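Long-range contacts in VIN1 (Oscarella pearsei, PDB 6BFI), which probably binds actin filaments (F-actin) and may play a role in cell-cell adhesion, as a sponge homolog of vinculin: residues A[367-372]-A[492-497]; A[374-379]-A[415-420]; A[422-427]-A[436-441]; A[440-445]-A[484-489]; A[446-451]-A[477-482]. One frame throughout, in Å; residues are numbered along the deposited sequence.

In the fold
From the N terminus, helix 344-375 and the chain just after it supply the first halves of contacts 1 and 2. Contact 2 closes a short loop by returning helix 399-427 to the end of helix 344-375. Contact 3 then closes the tight hairpin between helices 399-427 and 432-449, and contact 4 starts on its last two residues, K440 and E441. Contact 5, the inner pair of the two, lies within the loop that contact 4 completes, and both join helix 432-449 to helix 466-493. Contact 1 encloses all four, bringing the turn between helices 466-493 and 496-519 back to helix 344-375. Together they tie helices 344-375, 399-427, 432-449 and 466-493 into one bundle.

Contact 1: A[367-372]-A[492-497]; sequences ALAERV and GVIDSL
D495 OD1 accepts an N-cap bond from L497 N, weak on both measures: 3.5 Å long and bent to 136° at the hydrogen. Across the contact D495 touches A369, its carbonyl O lying 4.3 Å from A369 CB, while its carboxylate leads away from the 367-372 helix. The other oxygen, OD2, takes part in a long, weak ion pair with R365 NE. The first of these weak links caps the helix that starts at S496, and the second reaches back to helix 344-375; the contact itself is hydrocarbon and is carried by I494, the first residue to leave helical geometry after helix 466-493.

Each branch of I494 has its own partner on the opposing helix. CG1 lies beside the backbone N (chi1 -84°), a setting that brings it to 3.7 Å from V372 CG2, the two side chains sliding past each other in opposite directions. From CG1 the chain continues to CD1, which ends 3.6 Å from L368 CB and 3.9 Å from A369 N. The remaining methyl, CG2, meets A369 CB at 4.1 Å. With an alanine in place of I494, the surfaces of L368 and V372 would probably lose their main partner in this turn and a gap would be likely to open against the helix. V424 of helix 399-427 also touches I494, extending the apolar surroundings. Since methyl and methylene groups make nearly all the close approaches, the join rests mainly on shape and burial, supplemented by the one weak ion pair to R365.

Contact 2: A[374-379]-A[415-420]; sequences TDFVNV and ARLADT
The F376 ring carries L417 CD2 over the centre of one face: this methyl stands 3.6 Å from the ring centroid and only 5° off the ring normal, a clear CH-pi contact. At the ring's edge, in its plane, T420 CG2 comes to 3.7 Å from F376 CE1. A second flat group, the R416 guanidinium, receives D375 OD1 in its plane, at the edge formed by NE.

That salt bridge is uneven. R416 NE points almost straight at D375 OD1, with 172° at the hydrogen, yet the 3.3 Å separation makes the bond weak; D375 OD2 is nearer to NE, at 3.0 Å, but meets it at a poor angle and obliquely to the guanidinium plane. A bend at chi2 (64°) folds the R416 chain back beside the carboxylate, so that NE, and not the terminal nitrogens, does the work. T420 OG1 is modelled as a donor to D375 OD2 at 2.3 Å, too short to be trusted in length, although the two groups plainly adjoin. R371 completes the cluster through a salt bridge from its NE to D375 OD2 and a hydrogen bond from its NH2 to T420 OG1, and two arginines thus gather round one buried aspartate, a setting likely to favour its charged form.

Farther along, V379 CG1 packs on L417 CD1 at 3.9 Å. The contact joins the end of helix 344-375, and the chain leaving it, to helix 399-427. Helix 466-493 adds M486 against F376 and W479 against L417 and V379, while helix 432-449 brings L445 to L417.

Contact 3: A[422-427]-A[436-441]; sequences ELVASS and AELRKE
R439 and E422 form the polar border of an antiparallel helical hairpin within the vinculin-family bundle, where the axes of 422-427 and 436-441 approach to 9.1 Å at 167°. The R439 chain runs extended from CG to NE, and this reach carries its guanidinium across to the facing helix. NE donates to E422 OE2 in a nearly straight bond of 171°, but the 3.5 Å length marks the salt bridge as weak. NH2 donates to S426 OG, again weakly, at 3.4 Å. Both acceptors lie at the guanidinium edge, while A425 CB sits over one face, 4.1 Å above the plane and displaced toward the rim. The two acceptors are also close to each other, S426 OG lying 2.8 Å from E422 OE2.

E422 serves the helix through its backbone as well: its carbonyl O accepts from S426 N at 2.9 Å, the regular helical bond. Next to S426, S427 OG is satisfied by R304 NH2 and E301 OE2, which ties helix 289-306 to this part of the hairpin. Both bonds to the arginine are long, one of them a salt bridge; apolar packing lies beside them. There A425 CB faces L438 CB at 4.3 Å, and V424 CG1 lies 3.8 Å from L438 CD1.

Contact 4: A[440-445]-A[484-489]; sequences KEAAKL and ESMGRS
E441 opens the contact between two antiparallel helices of the bundle, 432-449 and 466-493, whose local axes come within 9.5 Å and cross at -154°. Its chain, extended beyond CG, spans the groove and places OE2 where S489 OG donates a 2.8 Å hydrogen bond. The hydroxyl meets the syn side of this oxygen but stands 32° out of the carboxylate plane. The same oxygen also rests 3.3 Å from M486 CA, so it lies close against the facing helix, while nearer the backbone E441 CB packs on M486 CG at 4.0 Å.

Next comes A442, whose small side chain lets the thioether in: M486 SD approaches A442 CA at 3.7 Å and A442 CB at 4.0 Å. One turn after E441, K444 sends its NZ toward E481 OE2 in a long, weak ion pair beside the contact.

L445 ends the walk. It crosses M486 at about a right angle, in a position also touched by L417 of helix 399-427. A bend at chi3 (72°) turns the M486 methyl out of line with its chain and sets CE against the leucine, 3.6 Å from L445 CD2.

Contact 5: A[446-451]-A[477-482]; sequences RDISTA and EKWLEA
W479 reaches toward S449 from the neighbouring helix, its CB placing CG anti to the backbone N (chi1 -173°) and thereby aiming the five-membered ring at segment 446-451. CD1 is the first ring atom to meet that segment: I448 CG2 comes obliquely to 4.3 Å, and S449 OG lies 3.2 Å away. NE1, the next, donates to S449 OG at the ring edge and in its plane; the 2.9 Å length is good, but 127° at the hydrogen makes the bond weak. The serine's stronger tie is to L445 O of its own helix, and T414 OG1 also bonds to it. The far end of the indole lies among residues of contact 2.

Beside the indole, I448 packs loosely against the facing helix. The I448 and K478 side chains cross at about a right angle, with I448 CG1 4.2 Å from K478 CB, while I448 CG2 approaches A482 CB at 4.4 Å. With a leucine in place of W479, S449 would probably lose its indole N-H partner and L417 the aromatic rim it rests on. F410 meets the same tryptophan with ring planes about 55° apart. W479, buried and touched by helices 381-390, 399-427 and 432-449, lies in the interior of a helical bundle, the kind of unit from which vinculin-family proteins are built.

Contact 1: A[367-372]-A[492-497]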
# COMPACT_ATOMS: atom_id res chain seq x y z
N ALA A 367 6.13 16.71 16.18
CA ALA A 367 6.26 17.73 15.15
C ALA A 367 5.32 17.44 13.98
O ALA A 367 4.68 18.37 13.45
CB ALA A 367 7.71 17.81 14.67
N LEU A 368 5.22 16.18 13.57
CA LEU A 368 4.28 15.85 12.49
C LEU A 368 2.84 16.11 12.92
O LEU A 368 2.05 16.67 12.15
CB LEU A 368 4.47 14.39 12.06
CG LEU A 368 5.41 14.17 10.88
CD1 LEU A 368 6.81 14.69 11.19
CD2 LEU A 368 5.44 12.70 10.48
N ALA A 369 2.49 15.72 14.14
CA ALA A 369 1.15 16.01 14.65
C ALA A 369 0.89 17.51 14.72
O ALA A 369 -0.26 17.95 14.56
CB ALA A 369 0.95 15.37 16.02
N GLU A 370 1.94 18.30 14.94
CA GLU A 370 1.77 19.75 14.97
C GLU A 370 1.54 20.31 13.57
O GLU A 370 0.67 21.17 13.37
CB GLU A 370 2.98 20.41 15.63
CG GLU A 370 2.69 21.75 16.27
CD GLU A 370 3.94 22.47 16.72
OE1 GLU A 370 5.00 22.28 16.08
OE2 GLU A 370 3.87 23.23 17.71
N ARG A 371 2.31 19.83 12.59
CA ARG A 371 2.06 20.22 11.20
C ARG A 371 0.63 19.89 10.79
O ARG A 371 -0.03 20.70 10.14
CB ARG A 371 3.05 19.52 10.27
CG ARG A 371 4.36 20.27 10.07
CD ARG A 371 4.17 21.48 9.16
NE ARG A 371 3.79 21.10 7.80
CZ ARG A 371 4.66 20.84 6.83
NH1 ARG A 371 5.97 20.92 7.06
NH2 ARG A 371 4.23 20.49 5.62
N VAL A 372 0.14 18.71 11.18
CA VAL A 372 -1.24 18.36 10.85
C VAL A 372 -2.22 19.27 11.57
O VAL A 372 -3.20 19.74 10.98
CB VAL A 372 -1.50 16.87 11.16
CG1 VAL A 372 -2.96 16.53 10.96
CG2 VAL A 372 -0.62 16.01 10.28
N GLY A 492 -4.96 8.85 10.01
CA GLY A 492 -4.72 7.44 10.30
C GLY A 492 -3.26 7.16 10.63
O GLY A 492 -2.96 6.34 11.50
N VAL A 493 -2.34 7.83 9.94
CA VAL A 493 -0.92 7.61 10.22
C VAL A 493 -0.48 8.32 11.49
O VAL A 493 0.26 7.77 12.30
CB VAL A 493 -0.07 8.04 9.01
CG1 VAL A 493 1.41 7.95 9.34
CG2 VAL A 493 -0.41 7.19 7.79
N ILE A 494 -0.94 9.56 11.68
CA ILE A 494 -0.44 10.41 12.76
C ILE A 494 -0.75 9.80 14.12
O ILE A 494 -1.80 9.19 14.32
CB ILE A 494 -1.02 11.82 12.61
CG1 ILE A 494 -0.18 12.64 11.63
CG2 ILE A 494 -1.14 12.53 13.96
CD1 ILE A 494 1.28 12.71 12.01
N ASP A 495 0.20 9.95 15.05
CA ASP A 495 -0.02 9.57 16.44
C ASP A 495 -1.11 10.44 17.04
O ASP A 495 -0.95 11.66 17.16
CB ASP A 495 1.28 9.70 17.23
CG ASP A 495 1.22 8.99 18.58
OD1 ASP A 495 0.11 8.65 19.05
OD2 ASP A 495 2.30 8.76 19.17
N SER A 496 -2.22 9.81 17.43
CA SER A 496 -3.41 10.58 17.80
C SER A 496 -3.25 11.25 19.16
O SER A 496 -3.75 12.36 19.36
CB SER A 496 -4.64 9.67 17.78
OG SER A 496 -4.89 9.21 16.47
N LEU A 497 -2.58 10.58 20.10
CA LEU A 497 -2.36 11.18 21.42
C LEU A 497 -1.58 12.49 21.31
O LEU A 497 -1.89 13.47 22.00
CB LEU A 497 -1.64 10.20 22.33
CG LEU A 497 -1.21 10.71 23.71
CD1 LEU A 497 -2.38 11.32 24.46
CD2 LEU A 497 -0.58 9.59 24.52

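Contact 2: A[374-379]-A[415-420]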
# COMPACT_ATOMS: atom_id res chain seq x y z
N THR A 374 -1.84 22.28 12.36
CA THR A 374 -1.84 23.62 11.79
C THR A 374 -2.46 23.64 10.40
O THR A 374 -3.30 24.49 10.09
CB THR A 374 -0.41 24.16 11.73
OG1 THR A 374 0.13 24.22 13.06
CG2 THR A 374 -0.40 25.56 11.12
N ASP A 375 -2.06 22.70 9.53
CA ASP A 375 -2.40 22.81 8.12
C ASP A 375 -3.81 22.30 7.81
O ASP A 375 -4.43 22.78 6.86
CB ASP A 375 -1.37 22.05 7.28
CG ASP A 375 0.04 22.57 7.49
OD1 ASP A 375 0.20 23.69 8.02
OD2 ASP A 375 1.00 21.86 7.12
N PHE A 376 -4.33 21.35 8.59
CA PHE A 376 -5.64 20.77 8.34
C PHE A 376 -6.72 21.35 9.25
O PHE A 376 -7.79 20.74 9.39
CB PHE A 376 -5.59 19.25 8.48
CG PHE A 376 -4.92 18.55 7.34
CD1 PHE A 376 -3.54 18.46 7.28
CD2 PHE A 376 -5.68 17.96 6.34
CE1 PHE A 376 -2.92 17.81 6.23
CE2 PHE A 376 -5.06 17.31 5.28
CZ PHE A 376 -3.69 17.23 5.23
N VAL A 377 -6.46 22.50 9.88
CA VAL A 377 -7.44 23.06 10.80
C VAL A 377 -8.67 23.58 10.07
O VAL A 377 -9.75 23.68 10.67
CB VAL A 377 -6.79 24.17 11.65
CG1 VAL A 377 -6.53 25.41 10.82
CG2 VAL A 377 -7.65 24.49 12.86
N ASN A 378 -8.55 23.90 8.78
CA ASN A 378 -9.64 24.50 8.02
C ASN A 378 -9.44 24.14 6.55
O ASN A 378 -8.98 24.94 5.73
CB ASN A 378 -9.69 26.02 8.22
CG ASN A 378 -10.92 26.65 7.62
OD1 ASN A 378 -11.81 25.95 7.12
ND2 ASN A 378 -11.00 27.97 7.67
N VAL A 379 -9.79 22.89 6.21
CA VAL A 379 -9.50 22.37 4.87
C VAL A 379 -10.38 23.05 3.83
O VAL A 379 -9.91 23.44 2.75
CB VAL A 379 -9.67 20.84 4.85
CG1 VAL A 379 -9.49 20.31 3.44
CG2 VAL A 379 -8.69 20.19 5.80
N ALA A 415 -1.49 23.39 -1.75
CA ALA A 415 -0.08 23.00 -1.83
C ALA A 415 0.45 22.61 -0.45
O ALA A 415 1.20 21.63 -0.32
CB ALA A 415 0.75 24.14 -2.42
N ARG A 416 0.05 23.35 0.59
CA ARG A 416 0.50 23.02 1.94
C ARG A 416 -0.09 21.69 2.40
O ARG A 416 0.61 20.90 3.06
CB ARG A 416 0.12 24.14 2.90
CG ARG A 416 0.62 23.93 4.32
CD ARG A 416 2.13 23.93 4.38
NE ARG A 416 2.62 24.00 5.75
CZ ARG A 416 3.88 24.24 6.09
NH1 ARG A 416 4.80 24.43 5.16
NH2 ARG A 416 4.22 24.29 7.37
N LEU A 417 -1.36 21.43 2.08
CA LEU A 417 -1.95 20.14 2.43
C LEU A 417 -1.17 18.99 1.80
O LEU A 417 -0.83 18.01 2.48
CB LEU A 417 -3.41 20.09 1.98
CG LEU A 417 -4.40 21.02 2.69
CD1 LEU A 417 -5.81 20.77 2.17
CD2 LEU A 417 -4.33 20.84 4.20
N ALA A 418 -0.86 19.10 0.50
CA ALA A 418 -0.15 18.02 -0.17
C ALA A 418 1.27 17.87 0.38
O ALA A 418 1.76 16.74 0.53
CB ALA A 418 -0.13 18.26 -1.68
N ASP A 419 1.94 18.99 0.68
CA ASP A 419 3.27 18.91 1.27
C ASP A 419 3.24 18.21 2.62
O ASP A 419 4.09 17.35 2.90
CB ASP A 419 3.87 20.31 1.41
CG ASP A 419 4.39 20.86 0.10
OD1 ASP A 419 4.00 20.34 -0.96
OD2 ASP A 419 5.20 21.81 0.14
N THR A 420 2.26 18.55 3.46
CA THR A 420 2.15 17.90 4.76
C THR A 420 1.87 16.41 4.61
O THR A 420 2.45 15.58 5.33
CB THR A 420 1.07 18.58 5.60
OG1 THR A 420 1.52 19.89 5.98
CG2 THR A 420 0.76 17.77 6.85

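Contact 3: A[422-427]-A[436-441]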
# COMPACT_ATOMS: atom_id res chain seq x y z
N GLU A 422 2.90 14.62 2.20
CA GLU A 422 4.18 14.04 1.81
C GLU A 422 5.11 13.86 3.02
O GLU A 422 5.80 12.84 3.13
CB GLU A 422 4.85 14.90 0.75
CG GLU A 422 6.27 14.47 0.39
CD GLU A 422 6.32 13.06 -0.17
OE1 GLU A 422 5.44 12.71 -0.99
OE2 GLU A 422 7.24 12.30 0.21
N LEU A 423 5.12 14.84 3.92
CA LEU A 423 5.95 14.73 5.12
C LEU A 423 5.51 13.55 5.98
O LEU A 423 6.34 12.76 6.44
CB LEU A 423 5.90 16.02 5.93
CG LEU A 423 6.64 15.99 7.27
CD1 LEU A 423 8.13 15.78 7.06
CD2 LEU A 423 6.38 17.25 8.08
N VAL A 424 4.20 13.42 6.20
CA VAL A 424 3.69 12.29 6.97
C VAL A 424 4.05 10.97 6.30
O VAL A 424 4.45 10.01 6.97
CB VAL A 424 2.17 12.44 7.17
CG1 VAL A 424 1.55 11.11 7.59
CG2 VAL A 424 1.87 13.51 8.20
N ALA A 425 3.93 10.92 4.97
CA ALA A 425 4.26 9.69 4.26
C ALA A 425 5.75 9.37 4.35
O ALA A 425 6.13 8.20 4.29
CB ALA A 425 3.84 9.81 2.79
N SER A 426 6.59 10.39 4.51
CA SER A 426 8.04 10.17 4.55
C SER A 426 8.59 9.95 5.95
O SER A 426 9.68 9.39 6.08
CB SER A 426 8.77 11.35 3.91
OG SER A 426 8.62 11.33 2.50
N SER A 427 7.87 10.37 7.00
CA SER A 427 8.43 10.33 8.34
C SER A 427 7.42 9.90 9.41
O SER A 427 7.71 10.04 10.60
CB SER A 427 9.00 11.70 8.73
OG SER A 427 9.99 12.12 7.81
N ALA A 436 2.44 4.66 0.02
CA ALA A 436 2.12 4.79 -1.40
C ALA A 436 0.70 5.32 -1.60
O ALA A 436 0.47 6.16 -2.48
CB ALA A 436 2.29 3.44 -2.10
N GLU A 437 -0.25 4.84 -0.80
CA GLU A 437 -1.63 5.31 -0.93
C GLU A 437 -1.73 6.79 -0.58
O GLU A 437 -2.40 7.56 -1.30
CB GLU A 437 -2.55 4.48 -0.04
CG GLU A 437 -4.00 4.92 -0.08
CD GLU A 437 -4.92 3.96 0.66
OE1 GLU A 437 -4.41 2.94 1.18
OE2 GLU A 437 -6.14 4.23 0.72
N LEU A 438 -1.08 7.22 0.50
CA LEU A 438 -1.08 8.63 0.86
C LEU A 438 -0.51 9.48 -0.26
O LEU A 438 -1.09 10.50 -0.65
CB LEU A 438 -0.28 8.84 2.15
CG LEU A 438 -1.05 9.39 3.34
CD1 LEU A 438 -0.11 9.63 4.52
CD2 LEU A 438 -1.77 10.67 2.96
N ARG A 439 0.64 9.07 -0.81
CA ARG A 439 1.25 9.84 -1.90
C ARG A 439 0.32 9.90 -3.11
O ARG A 439 0.24 10.93 -3.79
CB ARG A 439 2.60 9.24 -2.28
CG ARG A 439 3.63 9.28 -1.16
CD ARG A 439 5.02 8.95 -1.69
NE ARG A 439 6.06 9.18 -0.69
CZ ARG A 439 6.65 8.22 0.01
NH1 ARG A 439 6.31 6.95 -0.17
NH2 ARG A 439 7.58 8.53 0.90
N LYS A 440 -0.39 8.80 -3.39
CA LYS A 440 -1.33 8.80 -4.50
C LYS A 440 -2.45 9.81 -4.27
O LYS A 440 -2.80 10.59 -5.16
CB LYS A 440 -1.90 7.39 -4.71
CG LYS A 440 -2.65 7.21 -6.02
CD LYS A 440 -3.01 5.74 -6.26
CE LYS A 440 -4.20 5.31 -5.41
NZ LYS A 440 -5.47 5.93 -5.87
N GLU A 441 -3.02 9.81 -3.06
CA GLU A 441 -4.09 10.76 -2.76
C GLU A 441 -3.60 12.20 -2.81
O GLU A 441 -4.35 13.11 -3.18
CB GLU A 441 -4.70 10.44 -1.39
CG GLU A 441 -5.27 9.04 -1.30
CD GLU A 441 -5.96 8.77 0.02
OE1 GLU A 441 -6.80 7.84 0.07
OE2 GLU A 441 -5.67 9.48 1.00

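Contact 4: A[440-445]-A[484-489]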
# COMPACT_ATOMS: atom_id res chain seq x y z
N LYS A 440 -0.39 8.80 -3.39
CA LYS A 440 -1.33 8.80 -4.50
C LYS A 440 -2.45 9.81 -4.27
O LYS A 440 -2.80 10.59 -5.16
CB LYS A 440 -1.90 7.39 -4.71
CG LYS A 440 -2.65 7.21 -6.02
CD LYS A 440 -3.01 5.74 -6.26
CE LYS A 440 -4.20 5.31 -5.41
NZ LYS A 440 -5.47 5.93 -5.87
N GLU A 441 -3.02 9.81 -3.06
CA GLU A 441 -4.09 10.76 -2.76
C GLU A 441 -3.60 12.20 -2.81
O GLU A 441 -4.35 13.11 -3.18
CB GLU A 441 -4.70 10.44 -1.39
CG GLU A 441 -5.27 9.04 -1.30
CD GLU A 441 -5.96 8.77 0.02
OE1 GLU A 441 -6.80 7.84 0.07
OE2 GLU A 441 -5.67 9.48 1.00
N ALA A 442 -2.33 12.43 -2.44
CA ALA A 442 -1.77 13.78 -2.55
C ALA A 442 -1.63 14.20 -4.01
O ALA A 442 -2.01 15.32 -4.38
CB ALA A 442 -0.42 13.84 -1.84
N ALA A 443 -1.09 13.31 -4.85
CA ALA A 443 -0.95 13.64 -6.27
C ALA A 443 -2.31 13.90 -6.91
O ALA A 443 -2.45 14.79 -7.76
CB ALA A 443 -0.22 12.51 -7.00
N LYS A 444 -3.32 13.12 -6.52
CA LYS A 444 -4.68 13.39 -6.98
C LYS A 444 -5.16 14.76 -6.51
O LYS A 444 -5.79 15.50 -7.27
CB LYS A 444 -5.62 12.29 -6.49
CG LYS A 444 -7.08 12.73 -6.39
CD LYS A 444 -8.02 11.54 -6.30
CE LYS A 444 -9.46 12.02 -6.13
NZ LYS A 444 -10.45 10.92 -6.31
N LEU A 445 -4.86 15.12 -5.26
CA LEU A 445 -5.29 16.42 -4.74
C LEU A 445 -4.67 17.56 -5.54
O LEU A 445 -5.36 18.53 -5.88
CB LEU A 445 -4.95 16.55 -3.26
CG LEU A 445 -5.43 17.84 -2.60
CD1 LEU A 445 -6.94 17.96 -2.71
CD2 LEU A 445 -4.98 17.91 -1.14
N GLU A 484 -10.58 15.62 1.87
CA GLU A 484 -11.07 15.00 3.10
C GLU A 484 -10.58 13.56 3.23
O GLU A 484 -10.24 13.12 4.33
CB GLU A 484 -12.59 15.07 3.16
CG GLU A 484 -13.15 16.40 3.66
CD GLU A 484 -13.06 16.56 5.17
OE1 GLU A 484 -12.40 15.73 5.83
OE2 GLU A 484 -13.65 17.52 5.70
N SER A 485 -10.56 12.81 2.13
CA SER A 485 -10.03 11.45 2.20
C SER A 485 -8.54 11.45 2.51
O SER A 485 -8.07 10.66 3.36
CB SER A 485 -10.32 10.70 0.90
OG SER A 485 -9.58 11.26 -0.17
N MET A 486 -7.78 12.32 1.85
CA MET A 486 -6.36 12.46 2.18
C MET A 486 -6.19 12.83 3.65
O MET A 486 -5.26 12.35 4.31
CB MET A 486 -5.71 13.50 1.28
CG MET A 486 -4.19 13.44 1.28
SD MET A 486 -3.43 14.89 0.52
CE MET A 486 -3.75 16.13 1.76
N GLY A 487 -7.07 13.68 4.17
CA GLY A 487 -7.03 14.01 5.58
C GLY A 487 -7.30 12.82 6.47
O GLY A 487 -6.72 12.69 7.55
N ARG A 488 -8.21 11.93 6.04
CA ARG A 488 -8.46 10.71 6.80
C ARG A 488 -7.22 9.82 6.84
O ARG A 488 -6.90 9.24 7.89
CB ARG A 488 -9.64 9.94 6.21
CG ARG A 488 -10.98 10.26 6.83
CD ARG A 488 -12.00 9.18 6.52
NE ARG A 488 -12.07 8.89 5.09
CZ ARG A 488 -12.89 9.51 4.24
NH1 ARG A 488 -13.70 10.46 4.68
NH2 ARG A 488 -12.88 9.19 2.96
N SER A 489 -6.51 9.70 5.72
CA SER A 489 -5.29 8.90 5.72
C SER A 489 -4.23 9.53 6.63
O SER A 489 -3.58 8.83 7.42
CB SER A 489 -4.75 8.75 4.30
OG SER A 489 -5.70 8.10 3.47

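Contact 5: A[446-451]-A[477-482]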
# COMPACT_ATOMS: atom_id res chain seq x y z
N ARG A 446 -3.37 17.48 -5.83
CA ARG A 446 -2.75 18.50 -6.67
C ARG A 446 -3.40 18.56 -8.04
O ARG A 446 -3.76 19.64 -8.54
CB ARG A 446 -1.25 18.23 -6.80
CG ARG A 446 -0.46 18.28 -5.50
CD ARG A 446 1.03 18.10 -5.76
NE ARG A 446 1.85 18.51 -4.62
CZ ARG A 446 2.46 17.67 -3.80
NH1 ARG A 446 2.36 16.36 -3.98
NH2 ARG A 446 3.19 18.14 -2.79
N ASP A 447 -3.59 17.38 -8.66
CA ASP A 447 -4.14 17.33 -10.01
C ASP A 447 -5.51 17.98 -10.09
O ASP A 447 -5.76 18.81 -10.96
CB ASP A 447 -4.19 15.88 -10.49
CG ASP A 447 -4.70 15.76 -11.91
OD1 ASP A 447 -3.95 16.10 -12.85
OD2 ASP A 447 -5.86 15.31 -12.10
N ILE A 448 -6.42 17.61 -9.18
CA ILE A 448 -7.75 18.22 -9.19
C ILE A 448 -7.67 19.68 -8.77
O ILE A 448 -8.52 20.49 -9.16
CB ILE A 448 -8.73 17.42 -8.31
CG1 ILE A 448 -10.15 17.95 -8.48
CG2 ILE A 448 -8.32 17.49 -6.85
CD1 ILE A 448 -10.61 18.05 -9.93
N SER A 449 -6.66 20.05 -7.98
CA SER A 449 -6.49 21.45 -7.62
C SER A 449 -6.16 22.31 -8.83
O SER A 449 -6.47 23.51 -8.84
CB SER A 449 -5.40 21.59 -6.55
OG SER A 449 -5.76 20.91 -5.36
N THR A 450 -5.54 21.73 -9.86
CA THR A 450 -5.26 22.52 -11.06
C THR A 450 -6.53 23.03 -11.75
O THR A 450 -6.45 23.99 -12.52
CB THR A 450 -4.44 21.71 -12.07
OG1 THR A 450 -5.25 20.67 -12.64
CG2 THR A 450 -3.22 21.09 -11.41
N ALA A 451 -7.68 22.42 -11.48
CA ALA A 451 -8.92 22.78 -12.16
C ALA A 451 -9.82 23.70 -11.36
O ALA A 451 -10.86 24.13 -11.87
CB ALA A 451 -9.69 21.51 -12.54
N GLU A 477 -16.74 20.19 -4.91
CA GLU A 477 -17.02 18.98 -4.15
C GLU A 477 -16.01 17.87 -4.46
O GLU A 477 -15.73 17.04 -3.60
CB GLU A 477 -18.44 18.50 -4.41
CG GLU A 477 -19.50 19.49 -3.94
CD GLU A 477 -20.90 19.10 -4.36
OE1 GLU A 477 -21.73 18.81 -3.47
OE2 GLU A 477 -21.17 19.07 -5.58
N LYS A 478 -15.47 17.84 -5.68
CA LYS A 478 -14.39 16.90 -5.96
C LYS A 478 -13.15 17.23 -5.15
O LYS A 478 -12.52 16.33 -4.57
CB LYS A 478 -14.07 16.88 -7.46
CG LYS A 478 -15.17 16.28 -8.31
CD LYS A 478 -15.45 14.85 -7.88
CE LYS A 478 -16.79 14.37 -8.40
NZ LYS A 478 -17.09 12.98 -7.95
N TRP A 479 -12.78 18.51 -5.09
CA TRP A 479 -11.63 18.91 -4.29
C TRP A 479 -11.86 18.60 -2.82
O TRP A 479 -10.95 18.10 -2.13
CB TRP A 479 -11.33 20.39 -4.48
CG TRP A 479 -10.06 20.83 -3.81
CD1 TRP A 479 -8.83 20.98 -4.38
CD2 TRP A 479 -9.89 21.17 -2.42
NE1 TRP A 479 -7.91 21.39 -3.44
CE2 TRP A 479 -8.54 21.51 -2.23
CE3 TRP A 479 -10.75 21.22 -1.32
CZ2 TRP A 479 -8.03 21.90 -1.00
CZ3 TRP A 479 -10.25 21.60 -0.10
CH2 TRP A 479 -8.90 21.93 0.06
N LEU A 480 -13.06 18.88 -2.31
CA LEU A 480 -13.35 18.59 -0.90
C LEU A 480 -13.32 17.10 -0.62
O LEU A 480 -12.88 16.67 0.45
CB LEU A 480 -14.71 19.18 -0.52
CG LEU A 480 -14.77 20.70 -0.35
CD1 LEU A 480 -16.19 21.15 0.01
CD2 LEU A 480 -13.78 21.16 0.70
N GLU A 481 -13.78 16.28 -1.57
CA GLU A 481 -13.74 14.83 -1.38
C GLU A 481 -12.31 14.33 -1.31
O GLU A 481 -11.93 13.63 -0.36
CB GLU A 481 -14.51 14.14 -2.50
CG GLU A 481 -14.31 12.63 -2.54
CD GLU A 481 -13.60 12.16 -3.79
OE1 GLU A 481 -13.86 12.74 -4.87
OE2 GLU A 481 -12.79 11.21 -3.70
N ALA A 482 -11.49 14.69 -2.30
CA ALA A 482 -10.10 14.25 -2.30
C ALA A 482 -9.36 14.74 -1.07
O ALA A 482 -8.62 13.98 -0.43
CB ALA A 482 -9.39 14.73 -3.57